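Local coordinates for phosphate binding protein (Planctomyces limnophilus, PDB 4JWO) that probably binds phosphate ions and takes part in their transport across the cytoplasmic membrane, as a member of the PstS family, at residues A[212-215]-A[216-220]; A[288-291]-A[292-296]; A[302-305]-A[306-309]. All blocks are in the same frame, centred on the assembly; numbering follows the deposited sequence.

Interaction 1 of 3, residues A[212-215]-A[216-220]; sequences KSSR and SDYTA
Arg215 and Asp217, two residues apart in the loop that leads into strand 219-220, form a side-on salt bridge. CB of Arg215 lies 3.5 Å from Asp217 OD1, and CG and CD stay beside the same oxygen as the chain runs out. Arg215 NE then donates to Asp217 OD1 at 2.9 Å, and Arg215 NH2 reaches Asp217 OD2 at 2.8 Å; both bonds are nearly straight at 173°. The chain bends at chi3 (-67°), which turns the NE edge of the guanidinium to the carboxylate. Both oxygens sit close to the guanidinium plane, but that plane is turned 37° from the carboxylate, so NE meets OD1 from above the carboxylate plane and NH2 meets OD2 on the syn side, also tilted out of the plane. NH1, on the far branch, is held by the carbonyls of Ile166 and Val173, which probably limits rotation of the group. Asp217 centres an inverse gamma turn. Beyond it, the Tyr218 ring brings its CE1 edge to 3.2 Å from Arg215 O, which also accepts from Ser214 OG. The tyrosine ring stands edge-to-face with Trp167 and its hydroxyl bonds Ala193 O; Tyr218 touches Phe200 of helix 198-208, and both it and Arg215 touch Leu190 of strand 189-192.

Interaction 2 of 3, residues A[288-291]-A[292-296]; sequences IYTT and KAKLK
Thr291 supplies both hydrogen-bond acceptors where strand 283-291 gives way to the turn at 292-296. Thr291 OG1 takes the backbone N of Lys294 at 3.1 Å with an angle of 163°, and Thr291 O takes Leu295 N at 3.1 Å along a more bent path of 143°. The hydroxyl can turn back over the following residues because chi1 (79°) sets OG1 between the backbone N and the carbonyl carbon. A threonine whose hydroxyl takes the amide three residues on while its carbonyl takes the one four residues on forms an ST motif, and here it lies where the chain leaves strand 283-291 on its way to helix 298-308 of the periplasmic-binding-protein fold. A valine in place of Thr291 would probably leave Lys294 N without its side-chain acceptor and the start of the turn less firmly fixed. The van der Waals contacts lie alongside these bonds. Lys294 packs its CG 3.1 Å from Thr291 OG1 and its CB 3.5 Å from Thr290 OG1. Thr290 CG2 meets Leu295 CD1 at 3.9 Å, and that leucine continues onto Leu336 and Leu340 of helix 326-340. Ionic and polar ties run outward: Lys294 NZ forms a salt bridge with Asp111, whose carbonyl also binds Thr290 OG1, while Lys292 NZ bonds the carbonyls of Ala339 and Lys341.

Interaction 3 of 3, residues A[302-305]-A[306-309]; sequences EFIK and FLLS
Ile304 and Leu308, one helical turn apart near the end of helix 298-308, lie side by side and point the same way, with CG2 of Ile304 4.0 Å from CD1 of Leu308. With CG1 of Ile304 at chi1 -62°, CG2 lies anti to the backbone N, which sends that methyl along the helix to the leucine. In Leu308 the first torsion instead places CG beside the backbone N, and this CG settles 3.3 Å from Ile304 O, flanking the carbonyl that accepts Leu308 N. The other branch of Ile304 makes a looser contact, CD1 standing 4.4 Å from Leu307 CD2. Ile304 and Leu308 face Phe137 of strand 134-148, with Leu336 and Met332 of helix 326-340 also against them, so the helix is packed on the sheet. The Phe306 ring leaves the preceding turn and packs on Val78 and Glu81 of helix 72-85. Beneath these side chains the backbone bonds run from Phe306 N to Glu302 O, Leu307 N to Phe303 O and Leu308 N to Ile304 O, the last bent to 141°, with a weak second bond from Leu308 N to Lys305 O. Ser309 OG folds back and donates to Phe306 O at an unusually short 2.5 Å. Ser309 N bonds the same oxygen, both donors arriving from one face of the carbonyl plane. Ser309 is also the N-cap of helix 310-318, with OG weakly bonded to Gly312 N. Its polar side chain thus appears to serve both helices, whereas the side-chain contacts of Ile304 with its leucine neighbours are apolar and, unlike the bonds at Ser309, carry no direction of their own.

Interaction 1 lies on the surface on the opposite side of the chain's centre from the other two, its centre 36 to 38 Å from theirs, though both it and interaction 2 reach the same mixed sheet. Interactions 2 and 3 are neighbours, 12 Å between centres, and join consecutive elements, strand 283-291 and helix 298-308: Ile288 CG1 packs 3.7 Å from Leu307 CD2, and Leu295 CD2 lies against Ile304 CG1. Chemistry follows place. The surface loop relies on a salt bridge whose arginine is buried, the partly buried strand end on a threonine that binds backbone amides, and the buried helix on apolar side chains, with Ser309 adding polar bonds at its end.

Interaction 1 of 3, residues A[212-215]-A[216-220]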
ATOM      1  N   LYS A 212      10.389   1.136  -9.865  1.00 45.39           N
ATOM      2  CA  LYS A 212       8.931   0.993  -9.846  1.00 51.22           C
ATOM      3  C   LYS A 212       8.365   0.585 -11.194  1.00 45.94           C
ATOM      4  O   LYS A 212       7.385   1.161 -11.674  1.00 41.66           O
ATOM      5  CB  LYS A 212       8.278   2.293  -9.381  1.00 58.90           C
ATOM      6  CG  LYS A 212       8.364   2.513  -7.886  1.00 59.40           C
ATOM      7  CD  LYS A 212       7.030   2.230  -7.242  1.00 52.13           C
ATOM      8  CE  LYS A 212       6.399   3.505  -6.733  1.00 56.71           C
ATOM      9  NZ  LYS A 212       6.041   4.487  -7.793  1.00 62.44           N
ATOM     10  N   SER A 213       8.990  -0.423 -11.791  1.00 31.37           N
ATOM     11  CA  SER A 213       8.621  -0.897 -13.107  1.00 28.16           C
ATOM     12  C   SER A 213       8.549  -2.409 -13.089  1.00 25.50           C
ATOM     13  O   SER A 213       9.001  -3.038 -12.141  1.00 23.55           O
ATOM     14  CB  SER A 213       9.711  -0.495 -14.083  1.00 31.63           C
ATOM     15  OG  SER A 213      10.941  -1.052 -13.642  1.00 30.57           O
ATOM     16  N   SER A 214       7.983  -2.991 -14.143  1.00 21.97           N
ATOM     17  CA  SER A 214       8.025  -4.440 -14.344  1.00 17.31           C
ATOM     18  C   SER A 214       7.977  -4.746 -15.835  1.00 17.68           C
ATOM     19  O   SER A 214       7.739  -3.855 -16.649  1.00 18.04           O
ATOM     20  CB  SER A 214       6.871  -5.144 -13.622  1.00 22.10           C
ATOM     21  OG  SER A 214       5.652  -5.042 -14.338  1.00 22.69           O
ATOM     22  N   ARG A 215       8.197  -6.007 -16.195  1.00 15.20           N
ATOM     23  CA  ARG A 215       7.924  -6.440 -17.556  1.00 18.01           C
ATOM     24  C   ARG A 215       6.457  -6.150 -17.841  1.00 14.68           C
ATOM     25  O   ARG A 215       5.629  -6.055 -16.930  1.00 17.41           O
ATOM     26  CB  ARG A 215       8.195  -7.942 -17.690  1.00 17.51           C
ATOM     27  CG  ARG A 215       7.270  -8.789 -16.822  1.00 16.75           C
ATOM     28  CD  ARG A 215       7.748 -10.230 -16.742  1.00 17.24           C
ATOM     29  NE  ARG A 215       7.663 -10.923 -18.027  1.00 20.46           N
ATOM     30  CZ  ARG A 215       8.056 -12.179 -18.215  1.00 18.59           C
ATOM     31  NH1 ARG A 215       8.572 -12.864 -17.202  1.00 19.62           N
ATOM     32  NH2 ARG A 215       7.939 -12.734 -19.416  1.00 21.46           N
ATOM     33  N   SER A 216       6.127  -5.997 -19.112  1.00 17.15           N
ATOM     34  CA  SER A 216       4.753  -5.669 -19.474  1.00 16.88           C
ATOM     35  C   SER A 216       3.990  -6.836 -20.088  1.00 22.89           C
ATOM     36  O   SER A 216       2.785  -6.721 -20.340  1.00 19.63           O
ATOM     37  CB  SER A 216       4.743  -4.490 -20.438  1.00 17.93           C
ATOM     38  OG  SER A 216       5.381  -4.827 -21.657  1.00 20.89           O
ATOM     39  N   ASP A 217       4.687  -7.941 -20.354  1.00 19.48           N
ATOM     40  CA  ASP A 217       4.025  -9.098 -20.963  1.00 21.40           C
ATOM     41  C   ASP A 217       3.412 -10.007 -19.898  1.00 20.85           C
ATOM     42  O   ASP A 217       3.979 -11.022 -19.492  1.00 20.63           O
ATOM     43  CB  ASP A 217       4.954  -9.870 -21.908  1.00 20.70           C
ATOM     44  CG  ASP A 217       6.236 -10.309 -21.243  1.00 23.75           C
ATOM     45  OD1 ASP A 217       6.767  -9.547 -20.406  1.00 19.13           O
ATOM     46  OD2 ASP A 217       6.723 -11.418 -21.561  1.00 24.21           O
ATOM     47  N   TYR A 218       2.244  -9.588 -19.434  1.00 17.90           N
ATOM     48  CA  TYR A 218       1.465 -10.349 -18.472  1.00 15.35           C
ATOM     49  C   TYR A 218       0.023  -9.928 -18.629  1.00 17.21           C
ATOM     50  O   TYR A 218      -0.277  -8.939 -19.305  1.00 18.36           O
ATOM     51  CB  TYR A 218       1.966 -10.121 -17.040  1.00 18.09           C
ATOM     52  CG  TYR A 218       1.779  -8.722 -16.479  1.00 14.79           C
ATOM     53  CD1 TYR A 218       2.720  -7.731 -16.712  1.00 15.88           C
ATOM     54  CD2 TYR A 218       0.694  -8.418 -15.666  1.00 14.99           C
ATOM     55  CE1 TYR A 218       2.564  -6.451 -16.192  1.00 16.65           C
ATOM     56  CE2 TYR A 218       0.525  -7.147 -15.140  1.00 15.59           C
ATOM     57  CZ  TYR A 218       1.469  -6.168 -15.404  1.00 16.81           C
ATOM     58  OH  TYR A 218       1.322  -4.912 -14.870  1.00 17.74           O
ATOM     59  N   THR A 219      -0.882 -10.693 -18.028  1.00 17.30           N
ATOM     60  CA  THR A 219      -2.288 -10.340 -18.068  1.00 17.49           C
ATOM     61  C   THR A 219      -2.568  -9.341 -16.958  1.00 15.60           C
ATOM     62  O   THR A 219      -2.552  -9.681 -15.771  1.00 14.16           O
ATOM     63  CB  THR A 219      -3.166 -11.585 -17.935  1.00 15.79           C
ATOM     64  OG1 THR A 219      -2.954 -12.431 -19.074  1.00 19.81           O
ATOM     65  CG2 THR A 219      -4.633 -11.198 -17.881  1.00 17.82           C
ATOM     66  N   ALA A 220      -2.785  -8.093 -17.357  1.00 18.98           N
ATOM     67  CA  ALA A 220      -3.041  -7.011 -16.414  1.00 14.46           C
ATOM     68  C   ALA A 220      -4.502  -6.638 -16.456  1.00 15.08           C
ATOM     69  O   ALA A 220      -5.077  -6.500 -17.522  1.00 20.73           O
ATOM     70  CB  ALA A 220      -2.205  -5.798 -16.771  1.00 17.79           C
TER

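Interaction 2 of 3, residues A[288-291]-A[292-296]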
ATOM      1  N   ILE A 288      -0.209   9.217   6.988  1.00 21.03           N
ATOM      2  CA  ILE A 288      -0.592  10.567   6.604  1.00 22.65           C
ATOM      3  C   ILE A 288       0.220  11.524   7.465  1.00 25.96           C
ATOM      4  O   ILE A 288       0.296  11.354   8.684  1.00 24.86           O
ATOM      5  CB  ILE A 288      -2.098  10.797   6.835  1.00 23.20           C
ATOM      6  CG1 ILE A 288      -2.911  10.156   5.707  1.00 23.28           C
ATOM      7  CG2 ILE A 288      -2.413  12.290   6.948  1.00 24.87           C
ATOM      8  CD1 ILE A 288      -2.946  10.976   4.416  1.00 29.05           C
ATOM      9  N   TYR A 289       0.846  12.515   6.831  1.00 23.88           N
ATOM     10  CA  TYR A 289       1.642  13.521   7.531  1.00 26.49           C
ATOM     11  C   TYR A 289       1.019  14.889   7.372  1.00 28.23           C
ATOM     12  O   TYR A 289       0.513  15.229   6.305  1.00 31.35           O
ATOM     13  CB  TYR A 289       3.058  13.594   6.948  1.00 29.00           C
ATOM     14  CG  TYR A 289       3.956  12.442   7.318  1.00 27.13           C
ATOM     15  CD1 TYR A 289       3.915  11.248   6.614  1.00 25.36           C
ATOM     16  CD2 TYR A 289       4.858  12.555   8.364  1.00 27.92           C
ATOM     17  CE1 TYR A 289       4.741  10.193   6.951  1.00 25.41           C
ATOM     18  CE2 TYR A 289       5.687  11.511   8.701  1.00 24.30           C
ATOM     19  CZ  TYR A 289       5.626  10.335   7.996  1.00 23.89           C
ATOM     20  OH  TYR A 289       6.459   9.296   8.351  1.00 28.23           O
ATOM     21  N   THR A 290       1.064  15.682   8.435  1.00 28.32           N
ATOM     22  CA  THR A 290       0.798  17.104   8.318  1.00 27.79           C
ATOM     23  C   THR A 290       1.727  17.789   9.312  1.00 29.43           C
ATOM     24  O   THR A 290       2.693  17.180   9.757  1.00 30.09           O
ATOM     25  CB  THR A 290      -0.690  17.436   8.555  1.00 29.79           C
ATOM     26  OG1 THR A 290      -0.929  18.818   8.252  1.00 29.23           O
ATOM     27  CG2 THR A 290      -1.088  17.154   9.986  1.00 29.74           C
ATOM     28  N   THR A 291       1.477  19.049   9.641  1.00 30.13           N
ATOM     29  CA  THR A 291       2.357  19.744  10.568  1.00 31.84           C
ATOM     30  C   THR A 291       1.568  20.294  11.742  1.00 33.14           C
ATOM     31  O   THR A 291       0.348  20.419  11.673  1.00 35.99           O
ATOM     32  CB  THR A 291       3.144  20.877   9.875  1.00 31.04           C
ATOM     33  OG1 THR A 291       2.303  22.024   9.709  1.00 34.19           O
ATOM     34  CG2 THR A 291       3.654  20.424   8.519  1.00 30.19           C
ATOM     35  N   LYS A 292       2.273  20.618  12.822  1.00 34.58           N
ATOM     36  CA  LYS A 292       1.657  21.189  14.008  1.00 36.24           C
ATOM     37  C   LYS A 292       1.012  22.532  13.676  1.00 38.52           C
ATOM     38  O   LYS A 292      -0.075  22.848  14.160  1.00 37.74           O
ATOM     39  CB  LYS A 292       2.711  21.347  15.108  1.00 39.22           C
ATOM     40  CG  LYS A 292       2.174  21.712  16.476  1.00 47.85           C
ATOM     41  CD  LYS A 292       3.267  21.533  17.531  1.00 53.59           C
ATOM     42  CE  LYS A 292       2.868  22.128  18.874  1.00 59.56           C
ATOM     43  NZ  LYS A 292       1.731  21.399  19.503  1.00 59.95           N
ATOM     44  N   ALA A 293       1.675  23.314  12.828  1.00 38.42           N
ATOM     45  CA  ALA A 293       1.141  24.607  12.419  1.00 38.15           C
ATOM     46  C   ALA A 293      -0.154  24.476  11.614  1.00 37.20           C
ATOM     47  O   ALA A 293      -1.100  25.231  11.831  1.00 39.55           O
ATOM     48  CB  ALA A 293       2.186  25.401  11.643  1.00 40.80           C
ATOM     49  N   LYS A 294      -0.199  23.521  10.687  1.00 36.69           N
ATOM     50  CA  LYS A 294      -1.396  23.318   9.872  1.00 39.77           C
ATOM     51  C   LYS A 294      -2.571  22.853  10.722  1.00 37.35           C
ATOM     52  O   LYS A 294      -3.723  23.134  10.404  1.00 37.48           O
ATOM     53  CB  LYS A 294      -1.142  22.304   8.755  1.00 39.47           C
ATOM     54  CG  LYS A 294      -0.045  22.674   7.772  1.00 48.38           C
ATOM     55  CD  LYS A 294      -0.523  23.649   6.720  1.00 52.12           C
ATOM     56  CE  LYS A 294       0.556  23.881   5.672  1.00 53.66           C
ATOM     57  NZ  LYS A 294       0.091  24.821   4.616  1.00 53.58           N
ATOM     58  N   LEU A 295      -2.271  22.133  11.797  1.00 37.22           N
ATOM     59  CA  LEU A 295      -3.302  21.617  12.694  1.00 37.18           C
ATOM     60  C   LEU A 295      -4.012  22.715  13.494  1.00 46.22           C
ATOM     61  O   LEU A 295      -5.039  22.461  14.126  1.00 42.18           O
ATOM     62  CB  LEU A 295      -2.721  20.541  13.616  1.00 34.91           C
ATOM     63  CG  LEU A 295      -2.599  19.190  12.910  1.00 35.99           C
ATOM     64  CD1 LEU A 295      -1.662  18.252  13.648  1.00 35.24           C
ATOM     65  CD2 LEU A 295      -3.972  18.559  12.767  1.00 39.10           C
ATOM     66  N   LYS A 296      -3.469  23.932  13.456  1.00 40.02           N
ATOM     67  CA  LYS A 296      -4.132  25.086  14.054  1.00 44.68           C
ATOM     68  C   LYS A 296      -5.348  25.483  13.228  1.00 44.08           C
ATOM     69  O   LYS A 296      -6.281  26.101  13.738  1.00 47.96           O
ATOM     70  CB  LYS A 296      -3.172  26.278  14.166  1.00 45.47           C
ATOM     71  CG  LYS A 296      -2.088  26.124  15.217  1.00 49.82           C
ATOM     72  CD  LYS A 296      -1.139  27.315  15.191  1.00 51.37           C
ATOM     73  CE  LYS A 296       0.034  27.118  16.134  1.00 55.60           C
ATOM     74  NZ  LYS A 296      -0.363  27.228  17.563  1.00 60.82           N
TER

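Interaction 3 of 3, residues A[302-305]-A[306-309]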
ATOM      1  N   GLU A 302      -9.828  18.845  11.844  1.00 57.44           N
ATOM      2  CA  GLU A 302     -11.038  18.052  11.661  1.00 61.11           C
ATOM      3  C   GLU A 302     -10.849  16.922  10.650  1.00 53.44           C
ATOM      4  O   GLU A 302     -11.443  15.852  10.784  1.00 52.98           O
ATOM      5  CB  GLU A 302     -12.210  18.941  11.241  1.00 66.11           C
ATOM      6  CG  GLU A 302     -13.559  18.298  11.448  1.00 67.69           C
ATOM      7  CD  GLU A 302     -13.731  17.773  12.861  1.00 66.51           C
ATOM      8  OE1 GLU A 302     -13.295  18.455  13.812  1.00 70.29           O
ATOM      9  OE2 GLU A 302     -14.295  16.672  13.020  1.00 69.91           O
ATOM     10  N   PHE A 303     -10.020  17.158   9.640  1.00 51.71           N
ATOM     11  CA  PHE A 303      -9.767  16.138   8.633  1.00 45.22           C
ATOM     12  C   PHE A 303      -9.007  14.949   9.214  1.00 46.10           C
ATOM     13  O   PHE A 303      -9.309  13.796   8.902  1.00 44.30           O
ATOM     14  CB  PHE A 303      -9.001  16.713   7.441  1.00 47.05           C
ATOM     15  CG  PHE A 303      -8.664  15.688   6.395  1.00 43.22           C
ATOM     16  CD1 PHE A 303      -9.660  15.125   5.613  1.00 52.45           C
ATOM     17  CD2 PHE A 303      -7.352  15.287   6.190  1.00 46.25           C
ATOM     18  CE1 PHE A 303      -9.355  14.174   4.648  1.00 48.56           C
ATOM     19  CE2 PHE A 303      -7.040  14.337   5.225  1.00 44.66           C
ATOM     20  CZ  PHE A 303      -8.046  13.784   4.451  1.00 47.04           C
ATOM     21  N   ILE A 304      -8.014  15.231  10.051  1.00 40.85           N
ATOM     22  CA  ILE A 304      -7.235  14.166  10.672  1.00 40.49           C
ATOM     23  C   ILE A 304      -8.089  13.380  11.665  1.00 32.67           C
ATOM     24  O   ILE A 304      -8.013  12.155  11.721  1.00 36.36           O
ATOM     25  CB  ILE A 304      -5.966  14.703  11.371  1.00 33.59           C
ATOM     26  CG1 ILE A 304      -5.037  15.365  10.352  1.00 37.63           C
ATOM     27  CG2 ILE A 304      -5.234  13.574  12.084  1.00 35.22           C
ATOM     28  CD1 ILE A 304      -4.508  14.416   9.298  1.00 33.75           C
ATOM     29  N   LYS A 305      -8.911  14.091  12.432  1.00 37.56           N
ATOM     30  CA  LYS A 305      -9.796  13.462  13.410  1.00 34.54           C
ATOM     31  C   LYS A 305     -10.743  12.434  12.785  1.00 39.42           C
ATOM     32  O   LYS A 305     -10.854  11.302  13.266  1.00 40.64           O
ATOM     33  CB  LYS A 305     -10.591  14.528  14.167  1.00 42.11           C
ATOM     34  CG  LYS A 305     -11.605  13.966  15.145  1.00 43.99           C
ATOM     35  CD  LYS A 305     -12.406  15.087  15.798  1.00 51.43           C
ATOM     36  CE  LYS A 305     -13.576  14.539  16.599  1.00 54.04           C
ATOM     37  NZ  LYS A 305     -14.441  15.622  17.150  1.00 60.34           N
ATOM     38  N   PHE A 306     -11.411  12.825  11.707  1.00 40.60           N
ATOM     39  CA  PHE A 306     -12.307  11.922  10.985  1.00 40.90           C
ATOM     40  C   PHE A 306     -11.550  10.703  10.460  1.00 37.63           C
ATOM     41  O   PHE A 306     -12.041   9.574  10.505  1.00 36.68           O
ATOM     42  CB  PHE A 306     -12.981  12.667   9.831  1.00 43.59           C
ATOM     43  CG  PHE A 306     -13.926  11.819   9.029  1.00 44.65           C
ATOM     44  CD1 PHE A 306     -15.177  11.495   9.527  1.00 47.25           C
ATOM     45  CD2 PHE A 306     -13.566  11.349   7.778  1.00 46.68           C
ATOM     46  CE1 PHE A 306     -16.053  10.713   8.792  1.00 47.11           C
ATOM     47  CE2 PHE A 306     -14.439  10.567   7.037  1.00 47.10           C
ATOM     48  CZ  PHE A 306     -15.685  10.251   7.548  1.00 39.55           C
ATOM     49  N   LEU A 307     -10.342  10.949   9.971  1.00 38.48           N
ATOM     50  CA  LEU A 307      -9.483   9.910   9.424  1.00 36.47           C
ATOM     51  C   LEU A 307      -9.158   8.825  10.458  1.00 36.31           C
ATOM     52  O   LEU A 307      -9.120   7.635  10.137  1.00 32.11           O
ATOM     53  CB  LEU A 307      -8.204  10.563   8.889  1.00 39.84           C
ATOM     54  CG  LEU A 307      -7.124   9.735   8.205  1.00 41.24           C
ATOM     55  CD1 LEU A 307      -7.730   8.915   7.093  1.00 34.60           C
ATOM     56  CD2 LEU A 307      -6.034  10.657   7.664  1.00 44.41           C
ATOM     57  N   LEU A 308      -8.947   9.240  11.703  1.00 34.32           N
ATOM     58  CA  LEU A 308      -8.550   8.326  12.774  1.00 31.18           C
ATOM     59  C   LEU A 308      -9.746   7.682  13.475  1.00 33.71           C
ATOM     60  O   LEU A 308      -9.592   6.741  14.248  1.00 37.75           O
ATOM     61  CB  LEU A 308      -7.698   9.069  13.814  1.00 28.55           C
ATOM     62  CG  LEU A 308      -6.422   9.761  13.325  1.00 32.25           C
ATOM     63  CD1 LEU A 308      -5.682  10.413  14.485  1.00 27.96           C
ATOM     64  CD2 LEU A 308      -5.521   8.779  12.594  1.00 27.55           C
ATOM     65  N   SER A 309     -10.937   8.201  13.211  1.00 31.97           N
ATOM     66  CA  SER A 309     -12.146   7.727  13.877  1.00 36.30           C
ATOM     67  C   SER A 309     -12.556   6.351  13.374  1.00 38.04           C
ATOM     68  O   SER A 309     -11.973   5.834  12.424  1.00 33.40           O
ATOM     69  CB  SER A 309     -13.292   8.708  13.650  1.00 42.11           C
ATOM     70  OG  SER A 309     -13.644   8.752  12.280  1.00 40.08           O
TER